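Local coordinates for amino acid ABC transporter, periplasmic amino acid-binding protein (Brucella ovis, PDB 4Z9N) that binds glutathione and probably delivers it, or related amino-acid-like solutes, to an ABC transporter as its periplasmic binding component, at residues Gly28-Gly31 and Phe32-Asn36; Tyr189-Arg192 and Leu193-Asn197; Tyr241-Gln245 and Ala246-Glu250. All coordinates share one frame; numbering follows the deposited sequence.

Contact 1: residues Gly28-Gly31 and Phe32-Asn36; sequences GLLG and FASPN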
ATOM      1  N   GLY D  28      -4.695 -24.845  -9.164  1.00 23.80           N
ATOM      2  CA  GLY D  28      -5.070 -24.717 -10.560  1.00 27.08           C
ATOM      3  C   GLY D  28      -6.180 -23.720 -10.817  1.00 23.57           C
ATOM      4  O   GLY D  28      -7.368 -24.043 -10.699  1.00 25.69           O
ATOM      5  N   LEU D  29      -5.785 -22.510 -11.187  1.00 22.60           N
ATOM      6  CA  LEU D  29      -6.713 -21.413 -11.448  1.00 21.78           C
ATOM      7  C   LEU D  29      -6.254 -20.682 -12.704  1.00 24.42           C
ATOM      8  O   LEU D  29      -5.195 -20.047 -12.699  1.00 21.64           O
ATOM      9  CB  LEU D  29      -6.779 -20.459 -10.244  1.00 20.26           C
ATOM     10  CG  LEU D  29      -7.683 -19.243 -10.394  1.00 20.18           C
ATOM     11  CD1 LEU D  29      -9.098 -19.689 -10.689  1.00 21.42           C
ATOM     12  CD2 LEU D  29      -7.642 -18.370  -9.135  1.00 18.11           C
ATOM     13  N   LEU D  30      -7.031 -20.795 -13.783  1.00 22.90           N
ATOM     14  CA  LEU D  30      -6.617 -20.255 -15.076  1.00 23.49           C
ATOM     15  C   LEU D  30      -6.369 -18.762 -14.973  1.00 22.16           C
ATOM     16  O   LEU D  30      -7.185 -18.028 -14.420  1.00 21.15           O
ATOM     17  CB  LEU D  30      -7.663 -20.549 -16.159  1.00 24.81           C
ATOM     18  CG  LEU D  30      -7.800 -22.019 -16.559  1.00 26.59           C
ATOM     19  CD1 LEU D  30      -9.016 -22.251 -17.451  1.00 27.88           C
ATOM     20  CD2 LEU D  30      -6.528 -22.509 -17.250  1.00 28.21           C
ATOM     21  N   GLY D  31      -5.231 -18.324 -15.500  1.00 22.33           N
ATOM     22  CA  GLY D  31      -4.888 -16.912 -15.502  1.00 21.26           C
ATOM     23  C   GLY D  31      -3.996 -16.548 -14.340  1.00 22.31           C
ATOM     24  O   GLY D  31      -3.176 -15.646 -14.436  1.00 19.67           O
ATOM     25  N   PHE D  32      -4.135 -17.274 -13.237  1.00 21.09           N
ATOM     26  CA  PHE D  32      -3.373 -16.944 -12.050  1.00 21.01           C
ATOM     27  C   PHE D  32      -2.281 -17.957 -11.728  1.00 21.34           C
ATOM     28  O   PHE D  32      -1.147 -17.567 -11.478  1.00 19.11           O
ATOM     29  CB  PHE D  32      -4.331 -16.758 -10.879  1.00 18.94           C
ATOM     30  CG  PHE D  32      -4.922 -15.394 -10.864  1.00 21.85           C
ATOM     31  CD1 PHE D  32      -5.992 -15.084 -11.693  1.00 23.40           C
ATOM     32  CD2 PHE D  32      -4.332 -14.384 -10.126  1.00 21.94           C
ATOM     33  CE1 PHE D  32      -6.515 -13.799 -11.714  1.00 21.04           C
ATOM     34  CE2 PHE D  32      -4.844 -13.092 -10.149  1.00 22.95           C
ATOM     35  CZ  PHE D  32      -5.936 -12.803 -10.952  1.00 22.41           C
ATOM     36  N   ALA D  33      -2.611 -19.244 -11.733  1.00 21.81           N
ATOM     37  CA  ALA D  33      -1.596 -20.272 -11.511  1.00 22.40           C
ATOM     38  C   ALA D  33      -2.142 -21.618 -11.915  1.00 22.39           C
ATOM     39  O   ALA D  33      -3.066 -22.141 -11.286  1.00 24.82           O
ATOM     40  CB  ALA D  33      -1.148 -20.306 -10.062  1.00 20.33           C
ATOM     41  N   SER D  34      -1.565 -22.168 -12.970  1.00 23.68           N
ATOM     42  CA  SER D  34      -2.051 -23.408 -13.543  1.00 25.24           C
ATOM     43  C   SER D  34      -0.905 -24.179 -14.176  1.00 28.20           C
ATOM     44  O   SER D  34      -0.095 -23.600 -14.898  1.00 26.79           O
ATOM     45  CB  SER D  34      -3.138 -23.117 -14.574  1.00 28.05           C
ATOM     46  OG  SER D  34      -3.800 -24.304 -14.956  1.00 35.32           O
ATOM     47  N   PRO D  35      -0.827 -25.491 -13.896  1.00 29.86           N
ATOM     48  CA  PRO D  35       0.189 -26.351 -14.508  1.00 30.62           C
ATOM     49  C   PRO D  35      -0.322 -27.014 -15.772  1.00 31.27           C
ATOM     50  O   PRO D  35      -1.502 -27.349 -15.839  1.00 33.90           O
ATOM     51  CB  PRO D  35       0.452 -27.395 -13.421  1.00 31.94           C
ATOM     52  CG  PRO D  35      -0.893 -27.554 -12.761  1.00 31.87           C
ATOM     53  CD  PRO D  35      -1.611 -26.218 -12.878  1.00 32.79           C
ATOM     54  N   ASN D  36       0.549 -27.213 -16.757  1.00 37.17           N
ATOM     55  CA  ASN D  36       0.164 -27.976 -17.942  1.00 40.24           C
ATOM     56  C   ASN D  36       0.280 -29.470 -17.644  1.00 40.46           C
ATOM     57  O   ASN D  36       0.476 -29.864 -16.494  1.00 37.18           O
ATOM     58  CB  ASN D  36       1.019 -27.585 -19.159  1.00 41.70           C
ATOM     59  CG  ASN D  36       2.495 -27.953 -19.006  1.00 42.04           C
ATOM     60  OD1 ASN D  36       2.892 -28.690 -18.098  1.00 41.38           O
ATOM     61  ND2 ASN D  36       3.317 -27.442 -19.919  1.00 44.44           N
TER
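The carbonyl oxygen of Leu-29 takes two backbone N-H groups, in a classic beta bulge: Phe-32 and Ala-33 both face Leu-29, on the single hydrogen-bonded antiparallel bridge of Leu-29 with Ala-33. The straighter bond runs from Ala-33 N to Leu-29 O at 2.9 Å and lies in the carbonyl plane. Phe-32 N reaches the same oxygen at 3.0 Å, tilted from that plane. In return Leu-29 N donates to Ala-33 O at 2.7 Å with an N-H...O angle of 173°, the donor standing above the acceptor's carbonyl plane. Gly-28 adds a CA-H...O contact to this carbonyl, its CA 3.3 Å from Ala-33 O. Glycine suits two places, Gly-28 just before the bridge and Gly-31 within the turn, since at their backbone angles a beta carbon would be jammed against the preceding carbonyl oxygen. Further out, Leu-29 and Phe-32 lie side by side and point the same way, both buried. The leucine, its CG anti to the backbone N (chi1 178°), also comes close to the bound glutathione, while the phenylalanine packs on Ser-186 of helix 185-192 and on Asp-45 of helix 44-57. Ser-34, small and polar, is partly exposed, its OG 4.0 Å from Leu-30 CD2. The apolar touch between the two buried side chains is made by Leu-29 CD2, which rests 4.1 Å from Phe-32 CB.

Contact 2: residues Tyr189-Arg192 and Leu193-Asn197; sequences YGVR and LALAN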
ATOM      1  N   TYR D 189     -13.621 -15.220 -13.515  1.00 20.75           N
ATOM      2  CA  TYR D 189     -13.191 -15.246 -14.913  1.00 21.95           C
ATOM      3  C   TYR D 189     -12.421 -16.530 -15.225  1.00 22.67           C
ATOM      4  O   TYR D 189     -12.592 -17.127 -16.289  1.00 25.36           O
ATOM      5  CB  TYR D 189     -12.307 -14.033 -15.250  1.00 21.71           C
ATOM      6  CG  TYR D 189     -13.048 -12.743 -15.555  1.00 21.66           C
ATOM      7  CD1 TYR D 189     -13.439 -11.877 -14.536  1.00 20.52           C
ATOM      8  CD2 TYR D 189     -13.329 -12.378 -16.865  1.00 24.05           C
ATOM      9  CE1 TYR D 189     -14.100 -10.685 -14.820  1.00 24.62           C
ATOM     10  CE2 TYR D 189     -13.987 -11.197 -17.158  1.00 26.01           C
ATOM     11  CZ  TYR D 189     -14.375 -10.357 -16.136  1.00 28.29           C
ATOM     12  OH  TYR D 189     -15.030  -9.179 -16.437  1.00 29.99           O
ATOM     13  N   GLY D 190     -11.554 -16.941 -14.305  1.00 21.91           N
ATOM     14  CA  GLY D 190     -10.738 -18.127 -14.514  1.00 22.65           C
ATOM     15  C   GLY D 190     -11.523 -19.422 -14.414  1.00 23.34           C
ATOM     16  O   GLY D 190     -11.355 -20.335 -15.235  1.00 24.63           O
ATOM     17  N   VAL D 191     -12.382 -19.507 -13.405  1.00 22.57           N
ATOM     18  CA  VAL D 191     -13.261 -20.654 -13.251  1.00 23.23           C
ATOM     19  C   VAL D 191     -14.147 -20.817 -14.475  1.00 27.13           C
ATOM     20  O   VAL D 191     -14.297 -21.926 -15.012  1.00 25.76           O
ATOM     21  CB  VAL D 191     -14.122 -20.527 -11.990  1.00 22.24           C
ATOM     22  CG1 VAL D 191     -15.248 -21.556 -12.022  1.00 23.10           C
ATOM     23  CG2 VAL D 191     -13.259 -20.699 -10.747  1.00 22.68           C
ATOM     24  N   ARG D 192     -14.742 -19.714 -14.920  1.00 24.40           N
ATOM     25  CA  ARG D 192     -15.664 -19.756 -16.056  1.00 25.72           C
ATOM     26  C   ARG D 192     -15.027 -20.413 -17.291  1.00 27.91           C
ATOM     27  O   ARG D 192     -15.671 -21.201 -17.991  1.00 28.56           O
ATOM     28  CB  ARG D 192     -16.151 -18.340 -16.395  1.00 25.44           C
ATOM     29  CG  ARG D 192     -17.085 -18.277 -17.596  1.00 26.93           C
ATOM     30  CD  ARG D 192     -17.801 -16.931 -17.704  1.00 31.23           C
ATOM     31  NE  ARG D 192     -16.882 -15.805 -17.854  1.00 26.08           N
ATOM     32  CZ  ARG D 192     -17.267 -14.533 -17.885  1.00 30.02           C
ATOM     33  NH1 ARG D 192     -18.554 -14.226 -17.766  1.00 26.12           N
ATOM     34  NH2 ARG D 192     -16.367 -13.565 -18.012  1.00 34.10           N
ATOM     35  N   LEU D 193     -13.752 -20.122 -17.532  1.00 30.03           N
ATOM     36  CA  LEU D 193     -13.058 -20.679 -18.694  1.00 35.22           C
ATOM     37  C   LEU D 193     -12.856 -22.191 -18.606  1.00 37.61           C
ATOM     38  O   LEU D 193     -12.490 -22.832 -19.595  1.00 30.91           O
ATOM     39  CB  LEU D 193     -11.708 -19.991 -18.882  1.00 34.72           C
ATOM     40  CG  LEU D 193     -11.778 -18.570 -19.443  1.00 33.27           C
ATOM     41  CD1 LEU D 193     -10.407 -17.930 -19.410  1.00 32.20           C
ATOM     42  CD2 LEU D 193     -12.334 -18.566 -20.866  1.00 32.77           C
ATOM     43  N   ALA D 194     -13.108 -22.765 -17.435  1.00 28.56           N
ATOM     44  CA  ALA D 194     -12.886 -24.198 -17.240  1.00 31.71           C
ATOM     45  C   ALA D 194     -14.188 -24.979 -17.317  1.00 33.76           C
ATOM     46  O   ALA D 194     -14.195 -26.205 -17.219  1.00 37.99           O
ATOM     47  CB  ALA D 194     -12.195 -24.450 -15.897  1.00 30.92           C
ATOM     48  N   LEU D 195     -15.292 -24.265 -17.499  1.00 34.14           N
ATOM     49  CA  LEU D 195     -16.611 -24.880 -17.467  1.00 35.58           C
ATOM     50  C   LEU D 195     -16.966 -25.410 -18.854  1.00 37.66           C
ATOM     51  O   LEU D 195     -16.316 -25.068 -19.843  1.00 33.40           O
ATOM     52  CB  LEU D 195     -17.654 -23.876 -16.982  1.00 29.73           C
ATOM     53  CG  LEU D 195     -17.358 -23.292 -15.592  1.00 27.87           C
ATOM     54  CD1 LEU D 195     -18.506 -22.445 -15.111  1.00 27.19           C
ATOM     55  CD2 LEU D 195     -17.078 -24.419 -14.596  1.00 27.66           C
ATOM     56  N   ALA D 196     -17.999 -26.244 -18.917  1.00 33.65           N
ATOM     57  CA  ALA D 196     -18.383 -26.888 -20.175  1.00 35.71           C
ATOM     58  C   ALA D 196     -18.723 -25.863 -21.251  1.00 40.71           C
ATOM     59  O   ALA D 196     -18.252 -25.971 -22.384  1.00 41.24           O
ATOM     60  CB  ALA D 196     -19.555 -27.824 -19.949  1.00 39.51           C
ATOM     61  N   ASN D 197     -19.536 -24.872 -20.898  1.00 35.42           N
ATOM     62  CA  ASN D 197     -19.909 -23.799 -21.826  1.00 39.01           C
ATOM     63  C   ASN D 197     -19.712 -22.409 -21.215  1.00 35.91           C
ATOM     64  O   ASN D 197     -20.678 -21.789 -20.764  1.00 34.44           O
ATOM     65  CB  ASN D 197     -21.363 -23.951 -22.265  1.00 40.87           C
ATOM     66  CG  ASN D 197     -21.622 -25.251 -22.986  1.00 43.35           C
ATOM     67  OD1 ASN D 197     -21.345 -25.376 -24.180  1.00 42.66           O
ATOM     68  ND2 ASN D 197     -22.133 -26.239 -22.260  1.00 40.79           N
TER
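Helix 185-192 runs out here through a type I beta turn, Arg-192 to Leu-195, which carries the chain toward strand 201-203. Leu-195 N closes the turn on Arg-192 O at 3.1 Å, and one residue earlier Ala-194 N bonds to Val-191 O at 2.8 Å. Both donors stand well above the carbonyl planes of their acceptors, off the lone pairs. Leu-193 N has only weak bonds within this stretch, a long one to Tyr-189 O and a bent one to Gly-190 O. Leu-195 turns its side chain back toward the helix end: with CG anti to its own carbonyl carbon (chi1 -58°), it sets CG 3.4 Å from Val-191 O and CD2 4.3 Å from Val-191 CG1. This branched apolar pair suits its buried place, where helix 166-174 packs on both residues. Leu-193 CG lies 3.6 Å from Tyr-189 O, so both leucines lay their CG atoms against carbonyl oxygens of the last helical turn. Arg-192 has a side chain long enough to bend at chi3 (60°) and give NH1 to the carbonyl of His-201. The helix thus passes from regular bonding to i+3 turn bonds, while the arginine's charged end ties it to the next strand.

Contact 3: residues Tyr241-Gln245 and Ala246-Glu250; sequences YGITQ and ANVEE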
ATOM      1  N   TYR D 241       7.633   3.775 -16.052  1.00 16.46           N
ATOM      2  CA  TYR D 241       8.696   4.415 -16.816  1.00 18.40           C
ATOM      3  C   TYR D 241       8.834   3.851 -18.239  1.00 21.07           C
ATOM      4  O   TYR D 241       9.757   4.213 -18.955  1.00 21.78           O
ATOM      5  CB  TYR D 241      10.039   4.293 -16.085  1.00 20.30           C
ATOM      6  CG  TYR D 241      10.104   4.908 -14.693  1.00 25.15           C
ATOM      7  CD1 TYR D 241       9.194   5.867 -14.278  1.00 30.73           C
ATOM      8  CD2 TYR D 241      11.099   4.531 -13.800  1.00 29.86           C
ATOM      9  CE1 TYR D 241       9.276   6.433 -13.004  1.00 32.98           C
ATOM     10  CE2 TYR D 241      11.186   5.089 -12.533  1.00 31.55           C
ATOM     11  CZ  TYR D 241      10.272   6.039 -12.139  1.00 34.95           C
ATOM     12  OH  TYR D 241      10.362   6.589 -10.872  1.00 36.56           O
ATOM     13  N   GLY D 242       7.906   2.997 -18.654  1.00 19.89           N
ATOM     14  CA  GLY D 242       7.912   2.464 -20.010  1.00 19.82           C
ATOM     15  C   GLY D 242       9.046   1.489 -20.296  1.00 22.24           C
ATOM     16  O   GLY D 242       9.492   1.356 -21.447  1.00 24.18           O
ATOM     17  N   ILE D 243       9.508   0.808 -19.245  1.00 20.49           N
ATOM     18  CA  ILE D 243      10.562  -0.189 -19.362  1.00 20.82           C
ATOM     19  C   ILE D 243       9.925  -1.558 -19.494  1.00 21.25           C
ATOM     20  O   ILE D 243       9.156  -1.987 -18.621  1.00 23.04           O
ATOM     21  CB  ILE D 243      11.528  -0.155 -18.161  1.00 20.95           C
ATOM     22  CG1 ILE D 243      12.136   1.232 -18.017  1.00 20.36           C
ATOM     23  CG2 ILE D 243      12.656  -1.188 -18.358  1.00 21.99           C
ATOM     24  CD1 ILE D 243      12.729   1.476 -16.655  1.00 21.69           C
ATOM     25  N   THR D 244      10.251  -2.236 -20.584  1.00 23.91           N
ATOM     26  CA  THR D 244       9.623  -3.503 -20.928  1.00 26.26           C
ATOM     27  C   THR D 244      10.669  -4.599 -21.082  1.00 27.37           C
ATOM     28  O   THR D 244      11.871  -4.326 -21.140  1.00 25.84           O
ATOM     29  CB  THR D 244       8.816  -3.386 -22.237  1.00 22.97           C
ATOM     30  OG1 THR D 244       9.708  -3.115 -23.325  1.00 24.91           O
ATOM     31  CG2 THR D 244       7.798  -2.257 -22.141  1.00 25.91           C
ATOM     32  N   GLN D 245      10.207  -5.840 -21.163  1.00 26.22           N
ATOM     33  CA  GLN D 245      11.099  -6.971 -21.394  1.00 24.70           C
ATOM     34  C   GLN D 245      11.929  -6.757 -22.655  1.00 26.91           C
ATOM     35  O   GLN D 245      13.122  -7.074 -22.692  1.00 28.16           O
ATOM     36  CB  GLN D 245      10.291  -8.261 -21.507  1.00 29.12           C
ATOM     37  CG  GLN D 245      11.118  -9.536 -21.580  1.00 32.15           C
ATOM     38  CD  GLN D 245      10.247 -10.779 -21.538  1.00 33.38           C
ATOM     39  OE1 GLN D 245       9.218 -10.848 -22.214  1.00 34.44           O
ATOM     40  NE2 GLN D 245      10.647 -11.765 -20.736  1.00 29.09           N
ATOM     41  N   ALA D 246      11.294  -6.200 -23.681  1.00 27.59           N
ATOM     42  CA  ALA D 246      11.942  -6.037 -24.979  1.00 29.98           C
ATOM     43  C   ALA D 246      12.945  -4.889 -25.009  1.00 32.70           C
ATOM     44  O   ALA D 246      13.922  -4.936 -25.763  1.00 32.66           O
ATOM     45  CB  ALA D 246      10.891  -5.841 -26.062  1.00 33.56           C
ATOM     46  N   ASN D 247      12.727  -3.854 -24.201  1.00 31.58           N
ATOM     47  CA  ASN D 247      13.581  -2.674 -24.346  1.00 29.53           C
ATOM     48  C   ASN D 247      14.508  -2.409 -23.166  1.00 28.71           C
ATOM     49  O   ASN D 247      15.285  -1.462 -23.202  1.00 29.50           O
ATOM     50  CB  ASN D 247      12.730  -1.424 -24.628  1.00 28.96           C
ATOM     51  CG  ASN D 247      11.949  -0.914 -23.409  1.00 26.47           C
ATOM     52  OD1 ASN D 247      12.186  -1.304 -22.260  1.00 25.15           O
ATOM     53  ND2 ASN D 247      11.006  -0.007 -23.672  1.00 26.05           N
ATOM     54  N   VAL D 248      14.421  -3.226 -22.119  1.00 27.32           N
ATOM     55  CA  VAL D 248      15.174  -2.927 -20.899  1.00 26.45           C
ATOM     56  C   VAL D 248      16.694  -2.877 -21.131  1.00 28.73           C
ATOM     57  O   VAL D 248      17.396  -2.087 -20.497  1.00 30.78           O
ATOM     58  CB  VAL D 248      14.823  -3.926 -19.779  1.00 24.91           C
ATOM     59  CG1 VAL D 248      15.203  -5.345 -20.169  1.00 29.32           C
ATOM     60  CG2 VAL D 248      15.493  -3.511 -18.478  1.00 25.64           C
ATOM     61  N   GLU D 249      17.216  -3.695 -22.038  1.00 30.44           N
ATOM     62  CA  GLU D 249      18.654  -3.661 -22.272  1.00 32.61           C
ATOM     63  C   GLU D 249      19.033  -2.314 -22.870  1.00 35.32           C
ATOM     64  O   GLU D 249      20.065  -1.752 -22.525  1.00 39.10           O
ATOM     65  CB  GLU D 249      19.105  -4.807 -23.179  1.00 44.38           C
ATOM     66  CG  GLU D 249      20.623  -4.862 -23.406  1.00 51.29           C
ATOM     67  CD  GLU D 249      21.412  -5.227 -22.155  1.00 53.96           C
ATOM     68  OE1 GLU D 249      20.816  -5.786 -21.211  1.00 51.36           O
ATOM     69  OE2 GLU D 249      22.635  -4.968 -22.132  1.00 58.72           O
ATOM     70  N   GLU D 250      18.182  -1.791 -23.748  1.00 35.04           N
ATOM     71  CA  GLU D 250      18.376  -0.450 -24.296  1.00 38.69           C
ATOM     72  C   GLU D 250      18.143   0.641 -23.242  1.00 36.93           C
ATOM     73  O   GLU D 250      18.861   1.643 -23.197  1.00 35.23           O
ATOM     74  CB  GLU D 250      17.442  -0.218 -25.485  1.00 37.41           C
ATOM     75  CG  GLU D 250      17.996  -0.637 -26.844  1.00 44.44           C
ATOM     76  CD  GLU D 250      19.460  -0.278 -27.042  1.00 50.05           C
ATOM     77  OE1 GLU D 250      20.340  -1.059 -26.609  1.00 55.24           O
ATOM     78  OE2 GLU D 250      19.722   0.797 -27.621  1.00 47.14           O
TER
HETATM   79  O   HOH W   1      16.049  -6.057 -23.343  1.00 36.63           O
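Asn-247 holds the preceding backbone with both ends of its amide, and the shorter of these bonds is Thr-244 N to Asn-247 OD1 at 2.7 Å. It is nearly straight (177°), although the donor stands above the side-chain carbonyl plane. The other end, Asn-247 ND2, gives a hydrogen to Gly-242 O at 3.0 Å, lying in that carbonyl's plane and close to its own amide plane, so the two bonds fix the rotation of the group. Asparagine fits because it carries an acceptor and a donor on one flat tip; CG stands between the backbone N and the carbonyl carbon (chi1 73°), which turns that tip back along the loop. Asn-247 N is in turn shared by two acceptors of Thr-244, OG1 at 3.2 Å and the backbone O, both through bent bonds. The same backbone O, approached by Asn-247 N from above its carbonyl plane, also takes a weak, bent bond from Val-248 N. The side chains of Thr-244 and Asn-247 cross at about a right angle.

The loop joins two helices. Helix 222-240 ends in a Schellman motif whose C-prime residue, Gly-242, has the positive phi that favours glycine; Asn-247 leads into helix 248-251. Beside these bonds, Ile-243 CG2 meets Val-248 CG2 at 3.7 Å, the side chains again crossing steeply. Both beta-branched residues are buried, Ile-243 against helix 257-262 and Val-248 against helix 281-289. The extended side chain of Gln-245 gives NE2 to the carbonyl of Lys-287. A water bridges two backbone groups: it donates to Gln-245 O at 3.2 Å and accepts from Glu-249 N at 2.9 Å.

From the N terminus, contact 1 makes a tight turn in the loop that leads from strand 21-25 into strand 34-35, contact 2 closes the exit of helix 185-192 toward strand 201-203, and contact 3 closes the loop between helix 222-240 and helix 248-251. They follow in series along the chain and none nests within or crosses another. Contacts 1 and 2 meet in space near the bound glutathione: Leu-30 CD1 lies 3.8 Å from Leu-193 CB, so the early loop packs against the end of the later helix. Contact 3 stands apart, its centre about 27 Å from that of contact 1 and about 34 Å from that of contact 2, where the loop packs on helices 257-262 and 281-289.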